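Local coordinates for protein ferulic acid decarboxylase 1 (Candida dubliniensis, PDB 4ZAD) that catalyses the reversible, prenylated-FMN-dependent decarboxylation of aromatic acids such as ferulic, p-coumaric and cinnamic acid to their vinyl derivatives, at residues L7-R10 and D11-V15; N82-A85 and R86-L89; L91-D94 and S95-M99; D124-P127 and H128-H131; A241-I244 and G245-N249. All coordinates share one frame; numbering follows the deposited sequence.

Interaction 1. Residues L7-R10 and D11-V15; sequences LKFR and DFIQV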
loop_
_atom_site.group_PDB
_atom_site.type_symbol
_atom_site.label_atom_id
_atom_site.label_comp_id
_atom_site.label_asym_id
_atom_site.label_seq_id
_atom_site.Cartn_x
_atom_site.Cartn_y
_atom_site.Cartn_z
ATOM N N LEU A 7 -29.101 -19.160 4.385
ATOM C CA LEU A 7 -29.735 -19.800 5.514
ATOM C C LEU A 7 -29.192 -21.190 5.807
ATOM O O LEU A 7 -29.472 -21.745 6.867
ATOM C CB LEU A 7 -31.243 -19.873 5.243
ATOM C CG LEU A 7 -32.272 -19.068 6.044
ATOM C CD1 LEU A 7 -31.688 -18.060 7.059
ATOM C CD2 LEU A 7 -33.243 -18.415 5.067
ATOM N N LYS A 8 -28.434 -21.767 4.882
ATOM C CA LYS A 8 -28.038 -23.189 4.995
ATOM C C LYS A 8 -26.563 -23.354 4.638
ATOM O O LYS A 8 -26.182 -23.243 3.476
ATOM C CB LYS A 8 -28.920 -24.111 4.103
ATOM C CG LYS A 8 -30.455 -23.968 4.277
ATOM C CD LYS A 8 -31.136 -25.113 5.044
ATOM C CE LYS A 8 -32.030 -25.985 4.149
ATOM N NZ LYS A 8 -33.109 -26.712 4.942
ATOM N N PHE A 9 -25.736 -23.628 5.644
ATOM C CA PHE A 9 -24.287 -23.767 5.457
ATOM C C PHE A 9 -23.966 -24.669 4.259
ATOM O O PHE A 9 -23.096 -24.372 3.440
ATOM C CB PHE A 9 -23.676 -24.310 6.749
ATOM C CG PHE A 9 -22.183 -24.577 6.680
ATOM C CD1 PHE A 9 -21.290 -23.571 6.350
ATOM C CD2 PHE A 9 -21.667 -25.842 7.014
ATOM C CE1 PHE A 9 -19.942 -23.823 6.318
ATOM C CE2 PHE A 9 -20.309 -26.079 6.971
ATOM C CZ PHE A 9 -19.453 -25.086 6.616
ATOM N N ARG A 10 -24.704 -25.765 4.166
ATOM C CA ARG A 10 -24.469 -26.774 3.138
ATOM C C ARG A 10 -24.940 -26.330 1.768
ATOM O O ARG A 10 -24.489 -26.848 0.762
ATOM C CB ARG A 10 -25.120 -28.091 3.528
ATOM C CG ARG A 10 -24.519 -28.665 4.811
ATOM C CD ARG A 10 -24.222 -30.136 4.677
ATOM N NE ARG A 10 -23.474 -30.650 5.816
ATOM C CZ ARG A 10 -23.284 -31.941 6.083
ATOM N NH1 ARG A 10 -23.763 -32.864 5.281
ATOM N NH2 ARG A 10 -22.594 -32.305 7.152
ATOM N N ASP A 11 -25.843 -25.372 1.713
ATOM C CA ASP A 11 -26.186 -24.765 0.424
ATOM C C ASP A 11 -25.096 -23.796 0.021
ATOM O O ASP A 11 -24.813 -23.614 -1.178
ATOM C CB ASP A 11 -27.571 -24.105 0.476
ATOM C CG ASP A 11 -28.696 -25.130 0.498
ATOM O OD1 ASP A 11 -28.381 -26.330 0.580
ATOM O OD2 ASP A 11 -29.883 -24.751 0.408
ATOM N N PHE A 12 -24.479 -23.187 1.025
ATOM C CA PHE A 12 -23.325 -22.319 0.818
ATOM C C PHE A 12 -22.187 -23.094 0.147
ATOM O O PHE A 12 -21.642 -22.666 -0.886
ATOM C CB PHE A 12 -22.893 -21.709 2.156
ATOM C CG PHE A 12 -21.623 -20.883 2.092
ATOM C CD1 PHE A 12 -21.587 -19.681 1.400
ATOM C CD2 PHE A 12 -20.467 -21.304 2.768
ATOM C CE1 PHE A 12 -20.413 -18.915 1.376
ATOM C CE2 PHE A 12 -19.295 -20.553 2.741
ATOM C CZ PHE A 12 -19.260 -19.366 2.052
ATOM N N ILE A 13 -21.860 -24.244 0.727
ATOM C CA ILE A 13 -20.869 -25.149 0.165
ATOM C C ILE A 13 -21.213 -25.597 -1.282
ATOM O O ILE A 13 -20.343 -25.685 -2.146
ATOM C CB ILE A 13 -20.694 -26.363 1.120
ATOM C CG1 ILE A 13 -19.984 -25.912 2.412
ATOM C CG2 ILE A 13 -19.908 -27.481 0.457
ATOM C CD1 ILE A 13 -19.971 -26.964 3.505
ATOM N N GLN A 14 -22.491 -25.856 -1.536
ATOM C CA GLN A 14 -22.969 -26.363 -2.815
ATOM C C GLN A 14 -22.895 -25.260 -3.881
ATOM O O GLN A 14 -22.510 -25.543 -5.029
ATOM C CB GLN A 14 -24.406 -26.896 -2.649
ATOM C CG GLN A 14 -24.954 -27.752 -3.777
ATOM C CD GLN A 14 -23.991 -28.861 -4.259
ATOM O OE1 GLN A 14 -23.861 -29.924 -3.629
ATOM N NE2 GLN A 14 -23.343 -28.620 -5.413
ATOM N N VAL A 15 -23.238 -24.014 -3.521
ATOM C CA VAL A 15 -23.063 -22.896 -4.466
ATOM C C VAL A 15 -21.588 -22.720 -4.839
ATOM O O VAL A 15 -21.281 -22.549 -6.012
ATOM C CB VAL A 15 -23.694 -21.529 -3.980
ATOM C CG1 VAL A 15 -23.312 -20.387 -4.898
ATOM C CG2 VAL A 15 -25.227 -21.627 -3.904
#
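One face of the F9 ring is covered by CD1 of I13, four residues on, in the opening turn of the alpha-helix that runs from 9 to 19. The methyl lies 3.5 Å above the ring plane and is displaced toward the rim: CD1 of I13 is 3.6 Å from F9 CE2 and only slightly farther from F9 CZ, while F9 CD2 is more distant. With CD1 25° off the ring normal, this is a CH-pi contact over the face. Two torsions bring the partners together. F9 turns CG away from its own backbone N (chi1 177°), which carries the ring along the helix toward I13, and the extended chi2 of I13 (170°) sends its terminal methyl across to meet it. The F12 ring meets F9 more loosely, F12 CD2 standing 4.3 Å from F9 CD1; its edge-to-face partner is H90. Strands 69-71 and 317-319 line the same apolar side, where L71 and I317 each touch both F9 and I13.

The helix starts at K8, its N-cap residue. K8 O takes a sound bond from F12 N at 3.0 Å and a weak, bent one from D11 N. I13 N to F9 O and Q14 N to R10 O continue the i to i+4 series. On the outer side, K8 and D11 lie side by side, K8 CB 3.8 Å from D11 CG. Their charged ends stay apart, and D11 OD2 instead accepts a hydrogen bond from the backbone N of N4.

Interaction 2. Residues N82-A85 and R86-L89; sequences NDHA and RIAL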
loop_
_atom_site.group_PDB
_atom_site.type_symbol
_atom_site.label_atom_id
_atom_site.label_comp_id
_atom_site.label_asym_id
_atom_site.label_seq_id
_atom_site.Cartn_x
_atom_site.Cartn_y
_atom_site.Cartn_z
ATOM N N ASN A 82 -15.669 -11.574 -9.163
ATOM C CA ASN A 82 -15.785 -10.755 -7.984
ATOM C C ASN A 82 -15.059 -11.444 -6.839
ATOM O O ASN A 82 -15.525 -12.449 -6.341
ATOM C CB ASN A 82 -17.240 -10.608 -7.593
ATOM C CG ASN A 82 -17.399 -9.966 -6.261
ATOM O OD1 ASN A 82 -16.679 -9.029 -5.945
ATOM N ND2 ASN A 82 -18.328 -10.452 -5.469
ATOM N N ASP A 83 -13.932 -10.891 -6.411
ATOM C CA ASP A 83 -13.138 -11.550 -5.372
ATOM C C ASP A 83 -13.887 -11.686 -4.038
ATOM O O ASP A 83 -13.491 -12.495 -3.238
ATOM C CB ASP A 83 -11.738 -10.919 -5.198
ATOM C CG ASP A 83 -11.754 -9.465 -4.776
ATOM O OD1 ASP A 83 -12.797 -8.814 -4.624
ATOM O OD2 ASP A 83 -10.650 -8.949 -4.578
ATOM N N HIS A 84 -14.987 -10.944 -3.844
ATOM C CA HIS A 84 -15.761 -10.995 -2.607
ATOM C C HIS A 84 -17.008 -11.902 -2.713
ATOM O O HIS A 84 -17.914 -11.844 -1.859
ATOM C CB HIS A 84 -16.138 -9.573 -2.173
ATOM C CG HIS A 84 -15.038 -8.845 -1.445
ATOM N ND1 HIS A 84 -13.846 -8.501 -2.040
ATOM C CD2 HIS A 84 -14.964 -8.394 -0.167
ATOM C CE1 HIS A 84 -13.089 -7.867 -1.165
ATOM N NE2 HIS A 84 -13.744 -7.790 -0.020
ATOM N N ALA A 85 -17.037 -12.751 -3.747
ATOM C CA ALA A 85 -18.081 -13.751 -3.916
ATOM C C ALA A 85 -18.480 -14.461 -2.629
ATOM O O ALA A 85 -19.678 -14.656 -2.371
ATOM C CB ALA A 85 -17.666 -14.805 -4.945
ATOM N N ARG A 86 -17.510 -14.890 -1.845
ATOM C CA ARG A 86 -17.857 -15.715 -0.738
ATOM C C ARG A 86 -18.597 -14.843 0.269
ATOM O O ARG A 86 -19.519 -15.282 0.943
ATOM C CB ARG A 86 -16.616 -16.384 -0.139
ATOM C CG ARG A 86 -15.929 -17.376 -1.094
ATOM C CD ARG A 86 -14.743 -18.186 -0.474
ATOM N NE ARG A 86 -13.832 -18.574 -1.538
ATOM C CZ ARG A 86 -12.536 -18.830 -1.416
ATOM N NH1 ARG A 86 -11.908 -18.808 -0.239
ATOM N NH2 ARG A 86 -11.848 -19.114 -2.521
ATOM N N ILE A 87 -18.232 -13.580 0.329
ATOM C CA ILE A 87 -18.871 -12.674 1.260
ATOM C C ILE A 87 -20.302 -12.413 0.793
ATOM O O ILE A 87 -21.226 -12.557 1.563
ATOM C CB ILE A 87 -18.049 -11.398 1.443
ATOM C CG1 ILE A 87 -16.600 -11.756 1.751
ATOM C CG2 ILE A 87 -18.595 -10.605 2.582
ATOM C CD1 ILE A 87 -16.434 -12.615 3.025
ATOM N N ALA A 88 -20.501 -12.105 -0.480
ATOM C CA ALA A 88 -21.860 -11.916 -1.015
ATOM C C ALA A 88 -22.708 -13.122 -0.739
ATOM O O ALA A 88 -23.874 -12.996 -0.421
ATOM C CB ALA A 88 -21.823 -11.654 -2.512
ATOM N N LEU A 89 -22.116 -14.305 -0.853
ATOM C CA LEU A 89 -22.898 -15.534 -0.734
ATOM C C LEU A 89 -23.446 -15.725 0.667
ATOM O O LEU A 89 -24.566 -16.201 0.826
ATOM C CB LEU A 89 -22.113 -16.762 -1.208
ATOM C CG LEU A 89 -22.040 -16.799 -2.741
ATOM C CD1 LEU A 89 -21.046 -17.865 -3.165
ATOM C CD2 LEU A 89 -23.423 -17.009 -3.419
#
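The carbonyl oxygen of H84 is gripped by two amides at the start of helix 85-90, where H84 is the N-cap residue. A88 N makes the sound alpha-helical bond, 2.9 Å to H84 O and nearly straight at 165°; I87 N to the same oxygen is strongly bent and counts as weak. The cap is reached through a type I beta turn from N82 to A85, closed by A85 N to N82 O at 3.0 Å. The N82 side chain adds a long, weak bond from H84 N to its OD1, while its ND2 is held by S95 O from the following loop.

The imidazole of H84 is fixed at both nitrogens. ND1 donates to D83 OD1 over 2.8 Å at 166°; the oxygen lies in the ring plane, but the ring N-H arrives from above the carboxylate plane. D83 has CG placed between its backbone N and carbonyl carbon (chi1 61°), which folds the short acid toward its neighbour's ring. At the other nitrogen, NE2 is hydrogen-bonded to the hydroxyl of Y363. The two bonds together probably fix the rotation of the ring at the helix start, against M99 and I102 of helix 99-108. The extended side chain of buried R86 carries its guanidinium away from the turn to a salt bridge with D21 and to the carbonyls of L47 and C73.

The next helical bond runs from L89 N to A85 O, and the leucine side chain folds back over the same oxygen, with L89 CG 3.2 Å from A85 O.

Interaction 3. Residues L91-D94 and S95-M99; sequences LGLD and SQTPM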
loop_
_atom_site.group_PDB
_atom_site.type_symbol
_atom_site.label_atom_id
_atom_site.label_comp_id
_atom_site.label_asym_id
_atom_site.label_seq_id
_atom_site.Cartn_x
_atom_site.Cartn_y
_atom_site.Cartn_z
ATOM N N LEU A 91 -24.705 -13.668 2.485
ATOM C CA LEU A 91 -25.938 -12.941 2.594
ATOM C C LEU A 91 -26.938 -13.391 1.530
ATOM O O LEU A 91 -27.932 -12.719 1.310
ATOM C CB LEU A 91 -25.657 -11.436 2.492
ATOM C CG LEU A 91 -24.843 -10.878 3.664
ATOM C CD1 LEU A 91 -24.144 -9.597 3.304
ATOM C CD2 LEU A 91 -25.734 -10.716 4.901
ATOM N N GLY A 92 -26.692 -14.526 0.885
ATOM C CA GLY A 92 -27.540 -14.966 -0.236
ATOM C C GLY A 92 -27.746 -13.985 -1.398
ATOM O O GLY A 92 -28.797 -13.941 -2.000
ATOM N N LEU A 93 -26.732 -13.188 -1.699
ATOM C CA LEU A 93 -26.805 -12.207 -2.770
ATOM C C LEU A 93 -26.174 -12.802 -4.009
ATOM O O LEU A 93 -25.567 -13.859 -3.945
ATOM C CB LEU A 93 -26.023 -10.948 -2.385
ATOM C CG LEU A 93 -26.378 -10.155 -1.122
ATOM C CD1 LEU A 93 -25.286 -9.166 -0.861
ATOM C CD2 LEU A 93 -27.712 -9.434 -1.287
ATOM N N ASP A 94 -26.307 -12.105 -5.135
ATOM C CA ASP A 94 -25.596 -12.459 -6.356
ATOM C C ASP A 94 -24.111 -12.440 -6.037
ATOM O O ASP A 94 -23.607 -11.477 -5.482
ATOM C CB ASP A 94 -25.929 -11.482 -7.492
ATOM C CG ASP A 94 -25.201 -11.826 -8.831
ATOM O OD1 ASP A 94 -23.970 -11.984 -8.840
ATOM O OD2 ASP A 94 -25.863 -11.914 -9.883
ATOM N N SER A 95 -23.414 -13.520 -6.382
ATOM C CA SER A 95 -21.998 -13.643 -6.020
ATOM C C SER A 95 -21.096 -12.557 -6.615
ATOM O O SER A 95 -20.015 -12.320 -6.098
ATOM C CB SER A 95 -21.464 -15.050 -6.337
ATOM O OG SER A 95 -21.725 -15.445 -7.662
ATOM N N GLN A 96 -21.538 -11.884 -7.679
ATOM C CA GLN A 96 -20.764 -10.769 -8.242
ATOM C C GLN A 96 -21.032 -9.440 -7.540
ATOM O O GLN A 96 -20.434 -8.405 -7.874
ATOM C CB GLN A 96 -20.990 -10.645 -9.751
ATOM C CG GLN A 96 -20.764 -11.953 -10.514
ATOM C CD GLN A 96 -19.466 -12.594 -10.127
ATOM O OE1 GLN A 96 -18.394 -12.062 -10.427
ATOM N NE2 GLN A 96 -19.546 -13.727 -9.433
ATOM N N THR A 97 -21.902 -9.461 -6.547
ATOM C CA THR A 97 -22.117 -8.286 -5.744
ATOM C C THR A 97 -20.809 -7.822 -5.111
ATOM O O THR A 97 -20.242 -8.523 -4.290
ATOM C CB THR A 97 -23.161 -8.543 -4.677
ATOM O OG1 THR A 97 -24.336 -9.038 -5.318
ATOM C CG2 THR A 97 -23.479 -7.257 -3.938
ATOM N N PRO A 98 -20.311 -6.646 -5.512
ATOM C CA PRO A 98 -19.065 -6.194 -4.952
ATOM C C PRO A 98 -19.250 -5.655 -3.550
ATOM O O PRO A 98 -20.383 -5.408 -3.116
ATOM C CB PRO A 98 -18.625 -5.069 -5.901
ATOM C CG PRO A 98 -19.741 -4.835 -6.847
ATOM C CD PRO A 98 -20.889 -5.662 -6.439
ATOM N N MET A 99 -18.125 -5.428 -2.880
ATOM C CA MET A 99 -18.117 -5.245 -1.448
ATOM C C MET A 99 -18.800 -3.990 -1.018
ATOM O O MET A 99 -19.464 -3.990 0.007
ATOM C CB MET A 99 -16.688 -5.283 -0.896
ATOM C CG MET A 99 -16.574 -5.116 0.655
ATOM S SD MET A 99 -17.508 -6.313 1.581
ATOM C CE MET A 99 -16.557 -6.466 3.091
#
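The backbone makes a type I beta turn from D94 to T97, in which T97 N donates to D94 O over 2.8 Å; it comes to this turn from helix 85-90, which ends in a Schellman motif with G92 at positive phi as the C-prime residue. The D94 oxygen is held twice by one residue, since T97 OG1 also donates to D94 O, at 2.6 Å. The two donors approach differently: the amide comes from well above the carbonyl plane, the hydroxyl only 17° out of it. T97 has OG1 opposite its own carbonyl carbon and beside its N (chi1 -54°), which directs the hydroxyl back across the turn.

The D94 carboxylate bridges the same turn from its first residue, forming an Asx turn: OD1 accepts from Q96 N at 2.7 Å and 160°, nearly along the C-O axis, and also touches Q96 CB. In the middle, Q96 NE2 donates to S95 OG, lying close to the amide plane; S95 OG is also bonded to E19, and Q96 OE1 takes the backbone N-H of N82.

L93 and T97 cross at about a right angle beside the turn. Their closest methyls, L93 CD1 and T97 CG2, are 4.0 Å apart.

Interaction 4. Residues D124-P127 and H128-H131; sequences DQSP and HKKH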
loop_
_atom_site.group_PDB
_atom_site.type_symbol
_atom_site.label_atom_id
_atom_site.label_comp_id
_atom_site.label_asym_id
_atom_site.label_seq_id
_atom_site.Cartn_x
_atom_site.Cartn_y
_atom_site.Cartn_z
ATOM N N ASP A 124 -36.850 -32.324 15.139
ATOM C CA ASP A 124 -36.674 -33.099 13.902
ATOM C C ASP A 124 -36.573 -32.251 12.621
ATOM O O ASP A 124 -36.307 -32.785 11.527
ATOM C CB ASP A 124 -37.706 -34.244 13.747
ATOM C CG ASP A 124 -39.155 -33.764 13.636
ATOM O OD1 ASP A 124 -39.453 -32.875 12.798
ATOM O OD2 ASP A 124 -39.994 -34.304 14.396
ATOM N N GLN A 125 -36.727 -30.940 12.732
ATOM C CA GLN A 125 -36.360 -30.102 11.600
ATOM C C GLN A 125 -34.873 -29.670 11.602
ATOM O O GLN A 125 -34.438 -28.970 10.697
ATOM C CB GLN A 125 -37.317 -28.916 11.475
ATOM C CG GLN A 125 -38.755 -29.324 11.082
ATOM C CD GLN A 125 -39.595 -28.117 10.674
ATOM O OE1 GLN A 125 -39.119 -27.226 9.930
ATOM N NE2 GLN A 125 -40.843 -28.057 11.184
ATOM N N SER A 126 -34.102 -30.106 12.600
ATOM C CA SER A 126 -32.685 -29.772 12.713
ATOM C C SER A 126 -31.822 -31.008 12.511
ATOM O O SER A 126 -31.907 -31.964 13.273
ATOM C CB SER A 126 -32.382 -29.190 14.106
ATOM O OG SER A 126 -30.977 -29.093 14.358
ATOM N N PRO A 127 -30.961 -30.981 11.491
ATOM C CA PRO A 127 -30.007 -32.060 11.294
ATOM C C PRO A 127 -29.073 -32.373 12.463
ATOM O O PRO A 127 -28.727 -33.520 12.649
ATOM C CB PRO A 127 -29.190 -31.579 10.091
ATOM C CG PRO A 127 -30.122 -30.714 9.315
ATOM C CD PRO A 127 -31.061 -30.102 10.315
ATOM N N HIS A 128 -28.634 -31.376 13.225
ATOM C CA HIS A 128 -27.645 -31.617 14.276
ATOM C C HIS A 128 -28.261 -32.323 15.480
ATOM O O HIS A 128 -27.528 -32.834 16.356
ATOM C CB HIS A 128 -26.877 -30.346 14.680
ATOM C CG HIS A 128 -27.695 -29.333 15.401
ATOM N ND1 HIS A 128 -28.034 -29.461 16.726
ATOM C CD2 HIS A 128 -28.219 -28.154 14.987
ATOM C CE1 HIS A 128 -28.751 -28.412 17.093
ATOM N NE2 HIS A 128 -28.881 -27.606 16.055
ATOM N N LYS A 129 -29.597 -32.387 15.519
ATOM C CA LYS A 129 -30.260 -33.151 16.573
ATOM C C LYS A 129 -30.255 -34.662 16.321
ATOM O O LYS A 129 -30.782 -35.393 17.139
ATOM C CB LYS A 129 -31.690 -32.678 16.788
ATOM C CG LYS A 129 -31.852 -31.317 17.451
ATOM C CD LYS A 129 -31.030 -31.146 18.719
ATOM C CE LYS A 129 -31.533 -30.002 19.567
ATOM N NZ LYS A 129 -30.955 -29.919 20.934
ATOM N N LYS A 130 -29.661 -35.150 15.231
ATOM C CA LYS A 130 -29.647 -36.590 14.998
ATOM C C LYS A 130 -28.734 -37.388 15.996
ATOM O O LYS A 130 -29.109 -38.482 16.429
ATOM C CB LYS A 130 -29.302 -36.897 13.533
ATOM C CG LYS A 130 -29.273 -38.414 13.181
ATOM C CD LYS A 130 -28.705 -38.693 11.787
ATOM C CE LYS A 130 -29.229 -40.003 11.199
ATOM N NZ LYS A 130 -28.888 -40.135 9.735
ATOM N N HIS A 131 -27.557 -36.848 16.337
ATOM C CA HIS A 131 -26.620 -37.502 17.262
ATOM C C HIS A 131 -26.278 -36.632 18.462
ATOM O O HIS A 131 -26.141 -35.418 18.354
ATOM C CB HIS A 131 -25.287 -37.872 16.589
ATOM C CG HIS A 131 -25.416 -38.786 15.411
ATOM N ND1 HIS A 131 -25.326 -38.336 14.110
ATOM C CD2 HIS A 131 -25.615 -40.126 15.334
ATOM C CE1 HIS A 131 -25.492 -39.355 13.285
ATOM N NE2 HIS A 131 -25.663 -40.453 14.001
#
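S126 places its hydroxyl over the H128 ring in a short turn before strand 131-134. From CB, the S126 side chain first passes the aliphatic part of K129, CB lying 4.0 Å from K129 CG. Its tip, OG, then sits over one face of the H128 imidazole, 2.9 Å above the plane and offset toward the rim, where it is 3.0 Å from H128 CD2. The serine OG points opposite its own backbone N (chi1 169°), while H128 bends its ring back with CG between N and carbonyl carbon (chi1 69°). OG is hydrogen-bonded to the carbonyl of A266, and both imidazole nitrogens have partners in the neighbouring strands, ND1 with S311 OG and NE2 with P265 O.

The backbone here winds as a 3-10 turn. K129 N donates to S126 O at 3.2 Å, and K130 N to P127 O at the same length. The lysine ends diverge to salt bridges, K129 with E258 and K130 with D314.

Chemically, the polar groups of S126 and H128 are buried yet bonded, so the ring's orientation is probably set by its two nitrogen partners while the serine oxygen covers its face.

Interaction 5. Residues A241-I244 and G245-N249; sequences AEYI and GGLCN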
loop_
_atom_site.group_PDB
_atom_site.type_symbol
_atom_site.label_atom_id
_atom_site.label_comp_id
_atom_site.label_asym_id
_atom_site.label_seq_id
_atom_site.Cartn_x
_atom_site.Cartn_y
_atom_site.Cartn_z
ATOM N N ALA A 241 -30.150 -12.350 16.029
ATOM C CA ALA A 241 -31.143 -13.173 15.279
ATOM C C ALA A 241 -32.176 -12.373 14.461
ATOM O O ALA A 241 -32.588 -12.828 13.408
ATOM C CB ALA A 241 -31.891 -14.167 16.212
ATOM N N GLU A 242 -32.582 -11.207 14.952
ATOM C CA GLU A 242 -33.653 -10.425 14.333
ATOM C C GLU A 242 -33.136 -9.684 13.068
ATOM O O GLU A 242 -33.829 -9.585 12.063
ATOM C CB GLU A 242 -34.208 -9.436 15.358
ATOM C CG GLU A 242 -34.678 -10.075 16.650
ATOM C CD GLU A 242 -35.365 -9.102 17.632
ATOM O OE1 GLU A 242 -35.238 -7.840 17.498
ATOM O OE2 GLU A 242 -36.030 -9.639 18.569
ATOM N N TYR A 243 -31.909 -9.166 13.121
ATOM C CA TYR A 243 -31.257 -8.579 11.941
ATOM C C TYR A 243 -30.979 -9.686 10.949
ATOM O O TYR A 243 -31.202 -9.509 9.763
ATOM C CB TYR A 243 -29.977 -7.890 12.347
ATOM C CG TYR A 243 -29.168 -7.174 11.286
ATOM C CD1 TYR A 243 -29.723 -6.193 10.451
ATOM C CD2 TYR A 243 -27.802 -7.377 11.202
ATOM C CE1 TYR A 243 -28.927 -5.509 9.517
ATOM C CE2 TYR A 243 -27.004 -6.686 10.278
ATOM C CZ TYR A 243 -27.563 -5.759 9.449
ATOM O OH TYR A 243 -26.744 -5.127 8.540
ATOM N N ILE A 244 -30.544 -10.856 11.414
ATOM C CA ILE A 244 -30.258 -11.948 10.461
ATOM C C ILE A 244 -31.523 -12.305 9.680
ATOM O O ILE A 244 -31.477 -12.458 8.463
ATOM C CB ILE A 244 -29.629 -13.204 11.117
ATOM C CG1 ILE A 244 -28.226 -12.873 11.708
ATOM C CG2 ILE A 244 -29.524 -14.299 10.111
ATOM C CD1 ILE A 244 -27.881 -13.661 12.908
ATOM N N GLY A 245 -32.642 -12.378 10.383
ATOM C CA GLY A 245 -33.943 -12.604 9.754
ATOM C C GLY A 245 -34.315 -11.615 8.628
ATOM O O GLY A 245 -34.728 -12.012 7.537
ATOM N N GLY A 246 -34.140 -10.329 8.882
ATOM C CA GLY A 246 -34.433 -9.335 7.873
ATOM C C GLY A 246 -33.550 -9.578 6.658
ATOM O O GLY A 246 -34.022 -9.653 5.527
ATOM N N LEU A 247 -32.259 -9.721 6.915
ATOM C CA LEU A 247 -31.283 -9.892 5.865
ATOM C C LEU A 247 -31.701 -11.062 4.972
ATOM O O LEU A 247 -31.548 -11.006 3.750
ATOM C CB LEU A 247 -29.882 -10.104 6.484
ATOM C CG LEU A 247 -29.222 -8.847 7.060
ATOM C CD1 LEU A 247 -28.117 -9.165 8.055
ATOM C CD2 LEU A 247 -28.693 -8.016 5.915
ATOM N N CYS A 248 -32.253 -12.106 5.582
ATOM C CA CYS A 248 -32.706 -13.250 4.823
ATOM C C CYS A 248 -34.188 -13.143 4.360
ATOM O O CYS A 248 -34.695 -14.080 3.750
ATOM C CB CYS A 248 -32.505 -14.538 5.640
ATOM S SG CYS A 248 -30.855 -14.766 6.327
ATOM N N ASN A 249 -34.854 -12.011 4.620
ATOM C CA ASN A 249 -36.312 -11.869 4.404
ATOM C C ASN A 249 -37.051 -13.130 4.878
ATOM O O ASN A 249 -37.957 -13.617 4.233
ATOM C CB ASN A 249 -36.666 -11.508 2.925
ATOM C CG ASN A 249 -38.158 -10.994 2.761
ATOM O OD1 ASN A 249 -38.602 -10.035 3.440
ATOM N ND2 ASN A 249 -38.921 -11.651 1.865
#
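Apolar contact centres on Y243 and L247, one turn apart in helix 240-247. L247 CD1 stands over the centre of the tyrosine ring, 3.5 Å above its plane and only 14° off the normal, a CH-pi contact with the methyl 3.6 Å from the centroid. The ring is brought over the leucine by a chi1 of -178°, which sets CG opposite the backbone N. On another side of the helix, I244 CG2 touches C248 SG at 4.0 Å.

Backbone hydrogen bonds form an unbroken i to i+4 series from G245 N to A241 O through C248 N to I244 O, L247 N to Y243 O being straightest at 174°. The helix then ends in a Schellman motif, where N249 adopts positive phi and its N donates to G246 O at 2.7 Å.

The polar end of Y243 is bonded outside the segments: OH to the carbonyl of L106. E240, a manganese ligand, is the first residue of this helix. I244 packs on W175 of strand 173-176, a prenylated-FMN-binding residue, Y243, I244 and L247 all press on V229 of helix 224-230, and L247 also reaches F105 and L106 of helix 99-108.

Along the chain the five contacts follow in series, from helix 9-19 to helix 240-247. Interactions 2 and 3 are closest, their centres about 6 Å apart, and flank helix 85-90: one starts it, the other leads out of it toward helix 99-108. Interaction 1 packs on that helix, V15 CG1 lying 3.7 Å from L89 CD2. Interaction 5, in the Rift-related domain, touches interactions 1 and 3, through L7 with C248 and L91 with L247. Interaction 4 shares that domain but stands apart, its centre about 22 Å from that of interaction 5. Together the first three and the fifth join the N-terminal helices to the helix that begins with manganese ligand E240.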